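Local coordinates for protein alkane monooxygenase (Geobacillus thermodenitrificans, PDB 3B9O) that belongs to the luciferase-like monooxygenases, a TIM-barrel family, and carries flavin mononucleotide in its pocket, at residues Gly174-Glu177 against Asp178-Ile182; Asn187-Tyr190 against Thr191-Lys195. All blocks are in the same frame, centred on the assembly; numbering follows the deposited sequence.

Interaction 1. Residues Gly174-Glu177 against Asp178-Ile182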
loop_
_atom_site.group_PDB
_atom_site.type_symbol
_atom_site.label_atom_id
_atom_site.label_comp_id
_atom_site.label_asym_id
_atom_site.label_seq_id
_atom_site.Cartn_x
_atom_site.Cartn_y
_atom_site.Cartn_z
ATOM N N GLY A 174 6.778 15.184 -17.987
ATOM C CA GLY A 174 7.273 15.749 -19.259
ATOM C C GLY A 174 6.304 16.566 -20.124
ATOM O O GLY A 174 6.721 17.360 -20.997
ATOM N N SER A 175 5.012 16.369 -19.935
ATOM C CA SER A 175 4.073 16.999 -20.835
ATOM C C SER A 175 3.988 18.521 -20.659
ATOM O O SER A 175 4.058 19.277 -21.643
ATOM C CB SER A 175 2.731 16.316 -20.724
ATOM O OG SER A 175 1.768 16.923 -21.563
ATOM N N TRP A 176 3.831 18.982 -19.426
ATOM C CA TRP A 176 3.763 20.410 -19.128
ATOM C C TRP A 176 5.053 20.749 -18.417
ATOM O O TRP A 176 5.414 20.054 -17.480
ATOM C CB TRP A 176 2.616 20.733 -18.157
ATOM C CG TRP A 176 1.225 20.498 -18.704
ATOM C CD1 TRP A 176 0.768 19.358 -19.358
ATOM C CD2 TRP A 176 0.122 21.398 -18.665
ATOM N NE1 TRP A 176 -0.528 19.535 -19.726
ATOM C CE2 TRP A 176 -0.956 20.762 -19.287
ATOM C CE3 TRP A 176 -0.068 22.693 -18.139
ATOM C CZ2 TRP A 176 -2.220 21.371 -19.411
ATOM C CZ3 TRP A 176 -1.320 23.292 -18.263
ATOM C CH2 TRP A 176 -2.377 22.637 -18.900
ATOM N N GLU A 177 5.690 21.840 -18.831
ATOM C CA GLU A 177 6.903 22.344 -18.217
ATOM C C GLU A 177 6.583 23.002 -16.862
ATOM O O GLU A 177 5.441 23.414 -16.618
ATOM C CB GLU A 177 7.575 23.343 -19.167
ATOM C CG GLU A 177 7.954 22.721 -20.532
ATOM C CD GLU A 177 8.770 23.662 -21.425
ATOM O OE1 GLU A 177 8.580 23.596 -22.674
ATOM O OE2 GLU A 177 9.561 24.468 -20.872
ATOM N N ASP A 178 7.583 23.078 -15.983
ATOM C CA ASP A 178 7.405 23.633 -14.631
ATOM C C ASP A 178 6.532 24.858 -14.464
ATOM O O ASP A 178 5.614 24.873 -13.619
ATOM C CB ASP A 178 8.738 23.852 -13.930
ATOM C CG ASP A 178 9.332 22.559 -13.437
ATOM O OD1 ASP A 178 10.415 22.635 -12.816
ATOM O OD2 ASP A 178 8.721 21.472 -13.663
ATOM N N ASN A 179 6.825 25.867 -15.269
ATOM C CA ASN A 179 6.177 27.155 -15.172
ATOM C C ASN A 179 5.261 27.379 -16.374
ATOM O O ASN A 179 5.159 28.499 -16.865
ATOM C CB ASN A 179 7.268 28.240 -15.156
ATOM C CG ASN A 179 8.242 28.084 -13.972
ATOM O OD1 ASN A 179 9.466 27.951 -14.162
ATOM N ND2 ASN A 179 7.709 28.137 -12.746
ATOM N N ALA A 180 4.619 26.317 -16.863
ATOM C CA ALA A 180 3.740 26.425 -18.019
ATOM C C ALA A 180 2.594 27.395 -17.706
ATOM O O ALA A 180 2.202 28.226 -18.556
ATOM C CB ALA A 180 3.186 25.032 -18.430
ATOM N N VAL A 181 2.069 27.289 -16.490
ATOM C CA VAL A 181 0.943 28.116 -16.084
ATOM C C VAL A 181 1.478 29.441 -15.558
ATOM O O VAL A 181 2.256 29.459 -14.615
ATOM C CB VAL A 181 0.035 27.405 -15.049
ATOM C CG1 VAL A 181 -1.157 28.295 -14.650
ATOM C CG2 VAL A 181 -0.485 26.036 -15.603
ATOM N N ILE A 182 1.093 30.539 -16.190
ATOM C CA ILE A 182 1.617 31.850 -15.796
ATOM C C ILE A 182 0.528 32.818 -15.292
ATOM O O ILE A 182 0.820 33.770 -14.556
ATOM C CB ILE A 182 2.478 32.472 -16.931
ATOM C CG1 ILE A 182 1.659 32.639 -18.227
ATOM C CG2 ILE A 182 3.738 31.586 -17.165
ATOM C CD1 ILE A 182 2.372 33.366 -19.388
#
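W176 meets A180 and V181 across the tight turn that ends the loop after helix 154-174. The apolar part rests on the far, six-membered half of the indole. CE3 lies 4.0 Å from the methyl CB of A180, which comes in obliquely, while CZ3 lies 3.9 Å from CG2 of V181, which sits at the ring edge near its plane. CG of W176 stands anti to the carbonyl carbon, and chi1 -66° together with chi2 49° swings the benzene half toward the returning chain. T191 of strand 189-191 touches the same indole.

The polar part is the type I beta turn E177-A180. A180 N donates to E177 O over 3.0 Å, somewhat bent at an N-H...O angle of 147°. The turn also brings the A180 methyl CB against the same carbonyl oxygen, 3.3 Å from E177 O, as a packing contact.

The polar ends turn to other parts of the chain: E177 OE1 hydrogen-bonds to H197 NE2, D178 OD2 forms a salt bridge with R220, and W176 NE1 donates to H212 O. One backbone bond and a small apolar patch thus shape the turn, while the polar ends tie it to the following loops.

Interaction 2. Residues Asn187-Tyr190 against Thr191-Lys195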
loop_
_atom_site.group_PDB
_atom_site.type_symbol
_atom_site.label_atom_id
_atom_site.label_comp_id
_atom_site.label_asym_id
_atom_site.label_seq_id
_atom_site.Cartn_x
_atom_site.Cartn_y
_atom_site.Cartn_z
ATOM N N ASN A 187 -1.120 40.009 -20.668
ATOM C CA ASN A 187 -1.041 39.412 -21.991
ATOM C C ASN A 187 -2.132 38.411 -22.360
ATOM O O ASN A 187 -2.117 37.879 -23.461
ATOM C CB ASN A 187 0.358 38.838 -22.201
ATOM C CG ASN A 187 1.408 39.916 -22.159
ATOM O OD1 ASN A 187 1.436 40.764 -23.041
ATOM N ND2 ASN A 187 2.231 39.932 -21.110
ATOM N N ASN A 188 -3.088 38.199 -21.454
ATOM C CA ASN A 188 -4.160 37.219 -21.602
ATOM C C ASN A 188 -3.624 35.831 -22.020
ATOM O O ASN A 188 -4.014 35.240 -23.038
ATOM C CB ASN A 188 -5.260 37.762 -22.547
ATOM C CG ASN A 188 -6.450 36.825 -22.689
ATOM O OD1 ASN A 188 -6.887 36.177 -21.746
ATOM N ND2 ASN A 188 -6.986 36.773 -23.894
ATOM N N ILE A 189 -2.729 35.312 -21.199
ATOM C CA ILE A 189 -2.231 33.957 -21.390
ATOM C C ILE A 189 -2.331 33.294 -20.017
ATOM O O ILE A 189 -1.623 33.689 -19.086
ATOM C CB ILE A 189 -0.740 33.947 -21.829
ATOM C CG1 ILE A 189 -0.512 34.742 -23.122
ATOM C CG2 ILE A 189 -0.248 32.492 -22.003
ATOM C CD1 ILE A 189 0.975 34.896 -23.426
ATOM N N TYR A 190 -3.198 32.294 -19.902
ATOM C CA TYR A 190 -3.327 31.573 -18.639
ATOM C C TYR A 190 -2.159 30.601 -18.536
ATOM O O TYR A 190 -1.453 30.559 -17.500
ATOM C CB TYR A 190 -4.673 30.832 -18.509
ATOM C CG TYR A 190 -4.902 30.387 -17.096
ATOM C CD1 TYR A 190 -5.450 31.282 -16.156
ATOM C CD2 TYR A 190 -4.502 29.114 -16.667
ATOM C CE1 TYR A 190 -5.648 30.903 -14.781
ATOM C CE2 TYR A 190 -4.672 28.723 -15.285
ATOM C CZ TYR A 190 -5.264 29.622 -14.374
ATOM O OH TYR A 190 -5.433 29.277 -13.050
ATOM N N THR A 191 -2.020 29.795 -19.582
ATOM C CA THR A 191 -0.921 28.810 -19.750
ATOM C C THR A 191 -0.234 29.109 -21.068
ATOM O O THR A 191 -0.885 29.330 -22.095
ATOM C CB THR A 191 -1.460 27.363 -19.804
ATOM O OG1 THR A 191 -2.235 27.065 -18.621
ATOM C CG2 THR A 191 -0.331 26.316 -20.011
ATOM N N ASP A 192 1.092 29.151 -21.021
ATOM C CA ASP A 192 1.939 29.342 -22.208
ATOM C C ASP A 192 1.862 28.105 -23.108
ATOM O O ASP A 192 2.370 27.047 -22.719
ATOM C CB ASP A 192 3.394 29.546 -21.715
ATOM C CG ASP A 192 4.381 29.862 -22.852
ATOM O OD1 ASP A 192 4.128 29.544 -24.032
ATOM O OD2 ASP A 192 5.439 30.430 -22.525
ATOM N N PRO A 193 1.257 28.219 -24.302
ATOM C CA PRO A 193 1.027 26.987 -25.066
ATOM C C PRO A 193 2.313 26.319 -25.609
ATOM O O PRO A 193 2.303 25.127 -25.934
ATOM C CB PRO A 193 0.068 27.416 -26.193
ATOM C CG PRO A 193 0.109 28.870 -26.221
ATOM C CD PRO A 193 0.768 29.425 -25.011
ATOM N N SER A 194 3.414 27.062 -25.635
ATOM C CA SER A 194 4.694 26.512 -26.075
ATOM C C SER A 194 5.311 25.606 -24.992
ATOM O O SER A 194 6.272 24.884 -25.258
ATOM C CB SER A 194 5.659 27.626 -26.512
ATOM O OG SER A 194 6.179 28.405 -25.436
ATOM N N LYS A 195 4.704 25.597 -23.798
ATOM C CA LYS A 195 5.246 24.849 -22.678
ATOM C C LYS A 195 4.319 23.680 -22.310
ATOM O O LYS A 195 4.506 23.036 -21.297
ATOM C CB LYS A 195 5.500 25.776 -21.484
ATOM C CG LYS A 195 6.447 26.927 -21.771
ATOM C CD LYS A 195 6.987 27.569 -20.462
ATOM C CE LYS A 195 8.102 28.623 -20.766
ATOM N NZ LYS A 195 8.898 28.957 -19.531
#
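I189 reaches past Y190 to the backbone of T191 and D192, and its CG2 methyl does the touching. From CB, which points toward the following segment, the side chain divides. CG2 lies anti to the backbone N and beside the carbonyl carbon, a placement that brings it to 3.2 Å from T191 O and 3.7 Å from D192 N. Beyond this peptide the same methyl approaches CD of P193 at 4.4 Å, a loose apolar contact, and it also packs against I182 of strand 181-184. The other branch, CG1, runs on extended to the tip CD1 (chi2 172°), farther from the T191 peptide. In the hairpin of strands 181-184 and 189-191, N188 and I189 both face D184, a G1 beta bulge.

Y190 and T191 meet where the chain turns a corner. CD2 of Y190 lies 3.6 Å from OG1 of T191, which stands at the ring edge near its plane, and the phenol OH bonds to R183 NE. The T191 side chain also touches V181.

Farther on, D192 begins an Asx turn. Its OD1 takes S194 N at 3.0 Å and S194 OG at 2.7 Å, both from the same face of the carboxylate plane; the N-H comes on the anti side, 33° out of it. K195 N donates a hydrogen bond to D192 O at 3.0 Å.

No hydrogen bond joins 187-190 to 191-195. Across the corner the contact is a methyl against a peptide and a hydroxyl beside a ring edge. Polar order lies within 191-195, at the 3-10 segment 193-194, where two donors on one oxygen would be expected to limit rotation of the D192 carboxylate.

Overall arrangement
Interactions 1 and 2 follow in series along the chain, their centres about 10 Å apart, and share the two-stranded antiparallel sheet of 181-184 and 189-191. Interaction 1 leads from helix 154-174 into the first strand; interaction 2 takes the second strand out toward strand 201-202. They touch directly: A180 O lies 2.9 Å from D192 N and I182 N 2.9 Å from Y190 O, both probable hydrogen bonds, and I182 CG1 packs on I189 O. With centres about 30 and 38 Å from that of the chain, they belong to a surface hairpin inserted between parallel strands 130-135 and 223-227 of the barrel sheet, well outside its core.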